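Local coordinates for uncharacterized protein (Uncultured organism, PDB 5IBZ) that probably has arylformamidase-like activity and binds acetylphosphate in a pocket, at residues B[63-66]-B[67-71]; B[171-174]-B[175-178]; B[208-211]-B[212-215]. All coordinates share one frame; numbering follows the deposited sequence.

Contact 1: B[63-66]-B[67-71]; sequences GPVF and PPRLP. With UVW (acetylphosphate), chain F.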
loop_
_atom_site.group_PDB
_atom_site.type_symbol
_atom_site.label_atom_id
_atom_site.label_comp_id
_atom_site.label_asym_id
_atom_site.label_seq_id
_atom_site.Cartn_x
_atom_site.Cartn_y
_atom_site.Cartn_z
ATOM N N GLY B 63 15.244 -7.040 -3.127
ATOM C CA GLY B 63 16.402 -6.436 -2.495
ATOM C C GLY B 63 16.508 -6.676 -0.994
ATOM O O GLY B 63 15.599 -7.226 -0.361
ATOM N N PRO B 64 17.646 -6.293 -0.408
ATOM C CA PRO B 64 17.787 -6.445 1.028
ATOM C C PRO B 64 16.983 -5.368 1.737
ATOM O O PRO B 64 16.989 -4.199 1.333
ATOM C CB PRO B 64 19.282 -6.277 1.258
ATOM C CG PRO B 64 19.687 -5.336 0.163
ATOM C CD PRO B 64 18.820 -5.655 -1.021
ATOM N N VAL B 65 16.290 -5.782 2.776
ATOM C CA VAL B 65 15.536 -4.869 3.596
ATOM C C VAL B 65 15.503 -5.508 4.976
ATOM O O VAL B 65 15.303 -6.708 5.126
ATOM C CB VAL B 65 14.136 -4.603 2.998
ATOM C CG1 VAL B 65 13.420 -5.914 2.721
ATOM C CG2 VAL B 65 13.342 -3.699 3.895
ATOM N N PHE B 66 15.765 -4.705 5.994
ATOM C CA PHE B 66 15.986 -5.254 7.310
ATOM C C PHE B 66 14.646 -5.680 7.906
ATOM O O PHE B 66 13.740 -4.860 8.021
ATOM C CB PHE B 66 16.696 -4.232 8.206
ATOM C CG PHE B 66 17.698 -4.849 9.138
ATOM C CD1 PHE B 66 17.312 -5.820 10.039
ATOM C CD2 PHE B 66 19.032 -4.457 9.105
ATOM C CE1 PHE B 66 18.242 -6.408 10.896
ATOM C CE2 PHE B 66 19.959 -5.030 9.946
ATOM C CZ PHE B 66 19.561 -6.010 10.853
ATOM N N PRO B 67 14.503 -6.969 8.256
ATOM C CA PRO B 67 13.251 -7.413 8.863
ATOM C C PRO B 67 12.956 -6.642 10.148
ATOM O O PRO B 67 13.885 -6.315 10.887
ATOM C CB PRO B 67 13.501 -8.899 9.162
ATOM C CG PRO B 67 14.617 -9.295 8.283
ATOM C CD PRO B 67 15.471 -8.075 8.130
ATOM N N PRO B 68 11.673 -6.368 10.431
ATOM C CA PRO B 68 10.480 -6.795 9.704
ATOM C C PRO B 68 9.994 -5.803 8.648
ATOM O O PRO B 68 8.821 -5.846 8.274
ATOM C CB PRO B 68 9.452 -6.914 10.820
ATOM C CG PRO B 68 9.793 -5.782 11.697
ATOM C CD PRO B 68 11.308 -5.673 11.678
ATOM N N ARG B 69 10.854 -4.913 8.174
ATOM C CA ARG B 69 10.447 -4.019 7.100
ATOM C C ARG B 69 10.010 -4.834 5.879
ATOM O O ARG B 69 10.605 -5.872 5.571
ATOM C CB ARG B 69 11.571 -3.054 6.716
ATOM C CG ARG B 69 11.881 -2.001 7.777
ATOM C CD ARG B 69 13.156 -1.211 7.455
ATOM N NE ARG B 69 13.471 -0.306 8.559
ATOM C CZ ARG B 69 14.683 0.145 8.848
ATOM N NH1 ARG B 69 15.731 -0.210 8.112
ATOM N NH2 ARG B 69 14.843 0.952 9.891
ATOM N N LEU B 70 8.952 -4.379 5.213
ATOM C CA LEU B 70 8.460 -5.016 3.975
ATOM C C LEU B 70 9.340 -4.658 2.797
ATOM O O LEU B 70 9.809 -3.535 2.706
ATOM C CB LEU B 70 7.039 -4.561 3.636
ATOM C CG LEU B 70 5.982 -5.644 3.485
ATOM C CD1 LEU B 70 5.670 -6.103 4.850
ATOM C CD2 LEU B 70 4.732 -5.111 2.786
ATOM N N PRO B 71 9.525 -5.587 1.851
ATOM C CA PRO B 71 10.167 -5.188 0.592
ATOM C C PRO B 71 9.298 -4.185 -0.168
ATOM O O PRO B 71 8.081 -4.287 -0.104
ATOM C CB PRO B 71 10.271 -6.506 -0.189
ATOM C CG PRO B 71 10.062 -7.564 0.791
ATOM C CD PRO B 71 9.178 -7.012 1.861
HETATM C C1 UVW F . 18.184 -0.808 11.576
HETATM O O1 UVW F . 17.042 -0.801 11.268
HETATM C C1M UVW F . 18.718 -1.888 12.514
HETATM O O2 UVW F . 19.069 0.160 11.093
HETATM P P UVW F . 18.594 1.456 10.200
HETATM O O1P UVW F . 17.395 2.134 10.819
HETATM O O2P UVW F . 19.782 2.390 10.170
HETATM O O3P UVW F . 18.240 1.058 8.790
HETATM O O HOH W 1 16.262 -1.645 5.643
#
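Phe66 and Arg69 close a tight turn, the amide N of Arg69 giving its hydrogen to Phe66 O at 2.9 Å. The peptide between the two central prolines, Pro67 and Pro68, is cis, and with their backbone angles this makes a type VI turn that sends the chain back on itself. Val65 fills the inside: its CG2 presses on Arg69 CB at 3.4 Å, while CG1 reaches the ring of Pro71. Phe66 CD1 lies 3.5 Å from Pro67 CD, and the acetyl methyl of acetylphosphate sits over one ring face, offset toward the rim.

Arg69 runs extended from CG to NE (chi2 170°, chi3 -175°), which carries its guanidinium to the phosphate edge-on. NH1 donates to O3P of the ligand at 2.9 Å and NH2 to O1P at 3.0 Å, both nearly straight. NH1 also reaches a water that accepts from Phe66 N, tying the head group to the turn, and NE forms a salt bridge with Asp101 of the second subunit. A leucine in its place would probably leave the phosphate without this two-pronged grip and Asp101 of that subunit without this partner. His119 and His268 also hydrogen-bond the ligand; the turn supplies the arginine side of the acetylphosphate pocket, and that arginine is held by a neighbouring chain.

Contact 2: B[171-174]-B[175-178]; sequences SLPE and GYTI
Leu172 stands at the apolar centre, with one methyl for each of two neighbours further along the chain. Its CD2 approaches the ring of Tyr176 at CD2, 4.0 Å away, meeting it obliquely. CD1 reaches the other way to Ile178 CD1 at 4.1 Å, the two side chains meeting at about a right angle. Pro173 adds to the same patch: its CD is 3.9 Å from Tyr176 CB, and the two side chains lie alongside each other, pointing the same way. Tyr176 keeps CG opposite its own N (chi1 179°), which swings the ring out beside the proline and over to Leu172.

Moving outward, the backbone folds through a type II beta turn from Pro173 to Tyr176. Tyr176 N donates to Pro173 O at 3.1 Å. Gly175 takes the third position with a positive phi of 75°, where a CB would run into Glu174 O; its own carbonyl accepts from Arg254 NE. Glu174 extends outward at the corner and touches Asn224 and Pro225.

At the polar edge, Tyr176 OH is hydrogen-bonded to Asp182 of helix 180-190 and to Lys168, just past helix 164-167. Ile164 of that shorter helix backs both Leu172 and Ile178. Strand 177-178 then runs parallel to strand 228-229, with backbone bonds from Tyr176 and Ile178 to Gly228 and from Ile178 to Gly230.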
loop_
_atom_site.group_PDB
_atom_site.type_symbol
_atom_site.label_atom_id
_atom_site.label_comp_id
_atom_site.label_asym_id
_atom_site.label_seq_id
_atom_site.Cartn_x
_atom_site.Cartn_y
_atom_site.Cartn_z
ATOM N N SER B 171 38.458 -7.644 -0.219
ATOM C CA SER B 171 37.378 -8.207 0.570
ATOM C C SER B 171 37.462 -7.747 2.009
ATOM O O SER B 171 38.518 -7.294 2.465
ATOM C CB SER B 171 37.402 -9.731 0.527
ATOM O OG SER B 171 38.639 -10.223 1.005
ATOM N N LEU B 172 36.328 -7.861 2.703
ATOM C CA LEU B 172 36.229 -7.625 4.145
ATOM C C LEU B 172 35.617 -8.832 4.823
ATOM O O LEU B 172 34.608 -9.361 4.335
ATOM C CB LEU B 172 35.361 -6.394 4.457
ATOM C CG LEU B 172 35.798 -5.023 3.964
ATOM C CD1 LEU B 172 34.769 -3.981 4.414
ATOM C CD2 LEU B 172 37.133 -4.686 4.510
ATOM N N PRO B 173 36.206 -9.278 5.945
ATOM C CA PRO B 173 35.613 -10.388 6.695
ATOM C C PRO B 173 34.209 -10.076 7.164
ATOM O O PRO B 173 33.853 -8.923 7.394
ATOM C CB PRO B 173 36.542 -10.549 7.905
ATOM C CG PRO B 173 37.788 -9.877 7.538
ATOM C CD PRO B 173 37.433 -8.783 6.597
ATOM N N GLU B 174 33.423 -11.130 7.350
ATOM C CA GLU B 174 32.082 -10.984 7.895
ATOM C C GLU B 174 32.158 -10.234 9.219
ATOM O O GLU B 174 32.952 -10.582 10.098
ATOM C CB GLU B 174 31.413 -12.354 8.090
ATOM C CG GLU B 174 30.047 -12.269 8.761
ATOM C CD GLU B 174 29.352 -13.614 8.914
ATOM O OE1 GLU B 174 29.778 -14.600 8.283
ATOM O OE2 GLU B 174 28.371 -13.686 9.676
ATOM N N GLY B 175 31.346 -9.186 9.348
ATOM C CA GLY B 175 31.244 -8.457 10.597
ATOM C C GLY B 175 32.419 -7.533 10.910
ATOM O O GLY B 175 32.536 -7.033 12.022
ATOM N N TYR B 176 33.292 -7.300 9.934
ATOM C CA TYR B 176 34.478 -6.483 10.150
ATOM C C TYR B 176 34.118 -5.062 10.593
ATOM O O TYR B 176 33.271 -4.405 9.986
ATOM C CB TYR B 176 35.334 -6.432 8.892
ATOM C CG TYR B 176 36.552 -5.558 9.095
ATOM C CD1 TYR B 176 37.599 -5.978 9.900
ATOM C CD2 TYR B 176 36.639 -4.312 8.504
ATOM C CE1 TYR B 176 38.706 -5.178 10.114
ATOM C CE2 TYR B 176 37.745 -3.508 8.705
ATOM C CZ TYR B 176 38.777 -3.947 9.507
ATOM O OH TYR B 176 39.886 -3.160 9.742
ATOM N N THR B 177 34.775 -4.587 11.650
ATOM C CA THR B 177 34.579 -3.202 12.102
ATOM C C THR B 177 35.562 -2.258 11.409
ATOM O O THR B 177 36.771 -2.345 11.595
ATOM C CB THR B 177 34.724 -3.081 13.633
ATOM O OG1 THR B 177 33.716 -3.868 14.279
ATOM C CG2 THR B 177 34.569 -1.623 14.077
ATOM N N ILE B 178 35.017 -1.358 10.596
ATOM C CA ILE B 178 35.807 -0.363 9.886
ATOM C C ILE B 178 36.124 0.796 10.826
ATOM O O ILE B 178 35.239 1.417 11.388
ATOM C CB ILE B 178 35.068 0.140 8.634
ATOM C CG1 ILE B 178 34.789 -1.035 7.697
ATOM C CG2 ILE B 178 35.882 1.222 7.922
ATOM C CD1 ILE B 178 33.785 -0.715 6.607
#

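Contact 3: B[208-211]-B[212-215]; sequences ESWY and DLDP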
loop_
_atom_site.group_PDB
_atom_site.type_symbol
_atom_site.label_atom_id
_atom_site.label_comp_id
_atom_site.label_asym_id
_atom_site.label_seq_id
_atom_site.Cartn_x
_atom_site.Cartn_y
_atom_site.Cartn_z
ATOM N N GLU B 208 26.866 -6.450 -2.323
ATOM C CA GLU B 208 27.296 -7.187 -3.518
ATOM C C GLU B 208 27.179 -8.694 -3.331
ATOM O O GLU B 208 27.353 -9.463 -4.292
ATOM C CB GLU B 208 28.736 -6.809 -3.884
ATOM C CG GLU B 208 28.873 -5.341 -4.258
ATOM C CD GLU B 208 30.324 -4.845 -4.388
ATOM O OE1 GLU B 208 31.254 -5.682 -4.478
ATOM O OE2 GLU B 208 30.503 -3.607 -4.426
ATOM N N SER B 209 26.891 -9.111 -2.104
ATOM C CA SER B 209 26.727 -10.528 -1.797
ATOM C C SER B 209 25.264 -10.962 -1.688
ATOM O O SER B 209 24.986 -12.148 -1.584
ATOM C CB SER B 209 27.463 -10.877 -0.491
ATOM O OG SER B 209 26.829 -10.343 0.677
ATOM N N TRP B 210 24.330 -10.022 -1.750
ATOM C CA TRP B 210 22.931 -10.331 -1.449
ATOM C C TRP B 210 22.191 -11.069 -2.562
ATOM O O TRP B 210 21.463 -12.040 -2.312
ATOM C CB TRP B 210 22.180 -9.029 -1.138
ATOM C CG TRP B 210 20.684 -9.178 -1.143
ATOM C CD1 TRP B 210 19.826 -8.920 -2.180
ATOM C CD2 TRP B 210 19.870 -9.622 -0.057
ATOM N NE1 TRP B 210 18.537 -9.176 -1.802
ATOM C CE2 TRP B 210 18.535 -9.601 -0.502
ATOM C CE3 TRP B 210 20.141 -10.035 1.247
ATOM C CZ2 TRP B 210 17.480 -9.988 0.308
ATOM C CZ3 TRP B 210 19.098 -10.412 2.045
ATOM C CH2 TRP B 210 17.778 -10.382 1.575
ATOM N N TYR B 211 22.329 -10.592 -3.789
ATOM C CA TYR B 211 21.392 -11.000 -4.842
ATOM C C TYR B 211 21.526 -12.459 -5.282
ATOM O O TYR B 211 20.537 -13.063 -5.705
ATOM C CB TYR B 211 21.531 -10.036 -6.018
ATOM C CG TYR B 211 20.886 -8.708 -5.704
ATOM C CD1 TYR B 211 19.513 -8.547 -5.823
ATOM C CD2 TYR B 211 21.632 -7.642 -5.220
ATOM C CE1 TYR B 211 18.902 -7.344 -5.515
ATOM C CE2 TYR B 211 21.023 -6.425 -4.901
ATOM C CZ TYR B 211 19.656 -6.291 -5.058
ATOM O OH TYR B 211 19.016 -5.093 -4.745
ATOM N N ASP B 212 22.696 -13.058 -5.097
ATOM C CA ASP B 212 22.831 -14.477 -5.402
ATOM C C ASP B 212 22.284 -15.412 -4.321
ATOM O O ASP B 212 22.162 -16.607 -4.564
ATOM C CB ASP B 212 24.291 -14.829 -5.646
ATOM C CG ASP B 212 24.830 -14.230 -6.930
ATOM O OD1 ASP B 212 24.013 -13.918 -7.827
ATOM O OD2 ASP B 212 26.068 -14.100 -7.039
ATOM N N LEU B 213 21.973 -14.891 -3.137
ATOM C CA LEU B 213 21.459 -15.727 -2.043
ATOM C C LEU B 213 20.066 -16.305 -2.322
ATOM O O LEU B 213 19.192 -15.618 -2.864
ATOM C CB LEU B 213 21.409 -14.923 -0.739
ATOM C CG LEU B 213 22.750 -14.389 -0.238
ATOM C CD1 LEU B 213 22.570 -13.448 0.923
ATOM C CD2 LEU B 213 23.670 -15.557 0.144
ATOM N N ASP B 214 19.872 -17.564 -1.927
ATOM C CA ASP B 214 18.558 -18.219 -1.952
ATOM C C ASP B 214 17.761 -17.800 -0.703
ATOM O O ASP B 214 18.249 -17.055 0.120
ATOM C CB ASP B 214 18.701 -19.741 -1.996
ATOM C CG ASP B 214 18.709 -20.364 -0.597
ATOM O OD1 ASP B 214 19.658 -20.003 0.143
ATOM O OD2 ASP B 214 17.770 -21.170 -0.243
ATOM N N PRO B 215 16.504 -18.262 -0.582
ATOM C CA PRO B 215 15.719 -17.768 0.551
ATOM C C PRO B 215 16.317 -18.066 1.926
ATOM O O PRO B 215 16.219 -17.230 2.817
ATOM C CB PRO B 215 14.385 -18.486 0.370
ATOM C CG PRO B 215 14.262 -18.636 -1.106
ATOM C CD PRO B 215 15.658 -18.924 -1.592
HETATM O O HOH W 2 25.313 -11.684 -4.964
#
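Leu213 turns back to Trp210, and the backbone hydrogen bond between them sets the shape: Leu213 N donates to Trp210 O at 3.0 Å, across a type I beta turn. A water makes a second bridge just before it, accepting from Asp212 N at 3.0 Å and donating to Glu208 O. Arg218 of the following helix holds the turn further, bonding Tyr211 O and Leu213 O.

The van der Waals contacts centre on the leucine. Its CG rests 3.4 Å from both Ser209 O and Trp210 O, brought there because chi1 of -61° places CG beside its own N. From that position CD1 reaches Trp210 CE3 at 4.2 Å, meeting the indole obliquely. Helix 215-223 closes over the same side chain through Phe221.

Among the aromatics, the indole comes in edge first against the next residue: Trp210 CD1 stands 3.5 Å above the middle of the Tyr211 ring. Trp210 also meets Phe221 edge-to-face, and its NE1 is hydrogen-bonded to Asn62 O, which fixes the rotation of the indole. Tyr211 in turn touches Ile57, Asn62 and Pro64.

The polar work at the end of the segment is helix capping. Asp214 OD2 accepts from Val216 N and OD1 from Gly217 N, covering amides of the first turn, while Pro215 opens the helix proper. The whole is a type I turn feeding directly into an Asp N-cap, the last part of the connection from strand 199-203 to helix 215-223.

In the fold
From the N terminus, contact 1 closes a tight turn in the loop between strands 52-54 and 73-76, contact 2 turns the chain after helix 164-167 into strand 177-178, and contact 3 ends the loop from strand 199-203 and leads into helix 215-223. They follow in series, with no nesting or crossing. Contacts 1 and 3 nevertheless touch in space, Gly63 C lying 3.3 Å from Trp210 NE1, whereas contact 2 stays apart, its nearest atoms about 8 Å from contact 3. Helix 215-223 and the loop after it link all three: contact 3 starts the helix, Phe222 packs on contact 1, and Asn224, Pro225 and Thr227 reach contact 2.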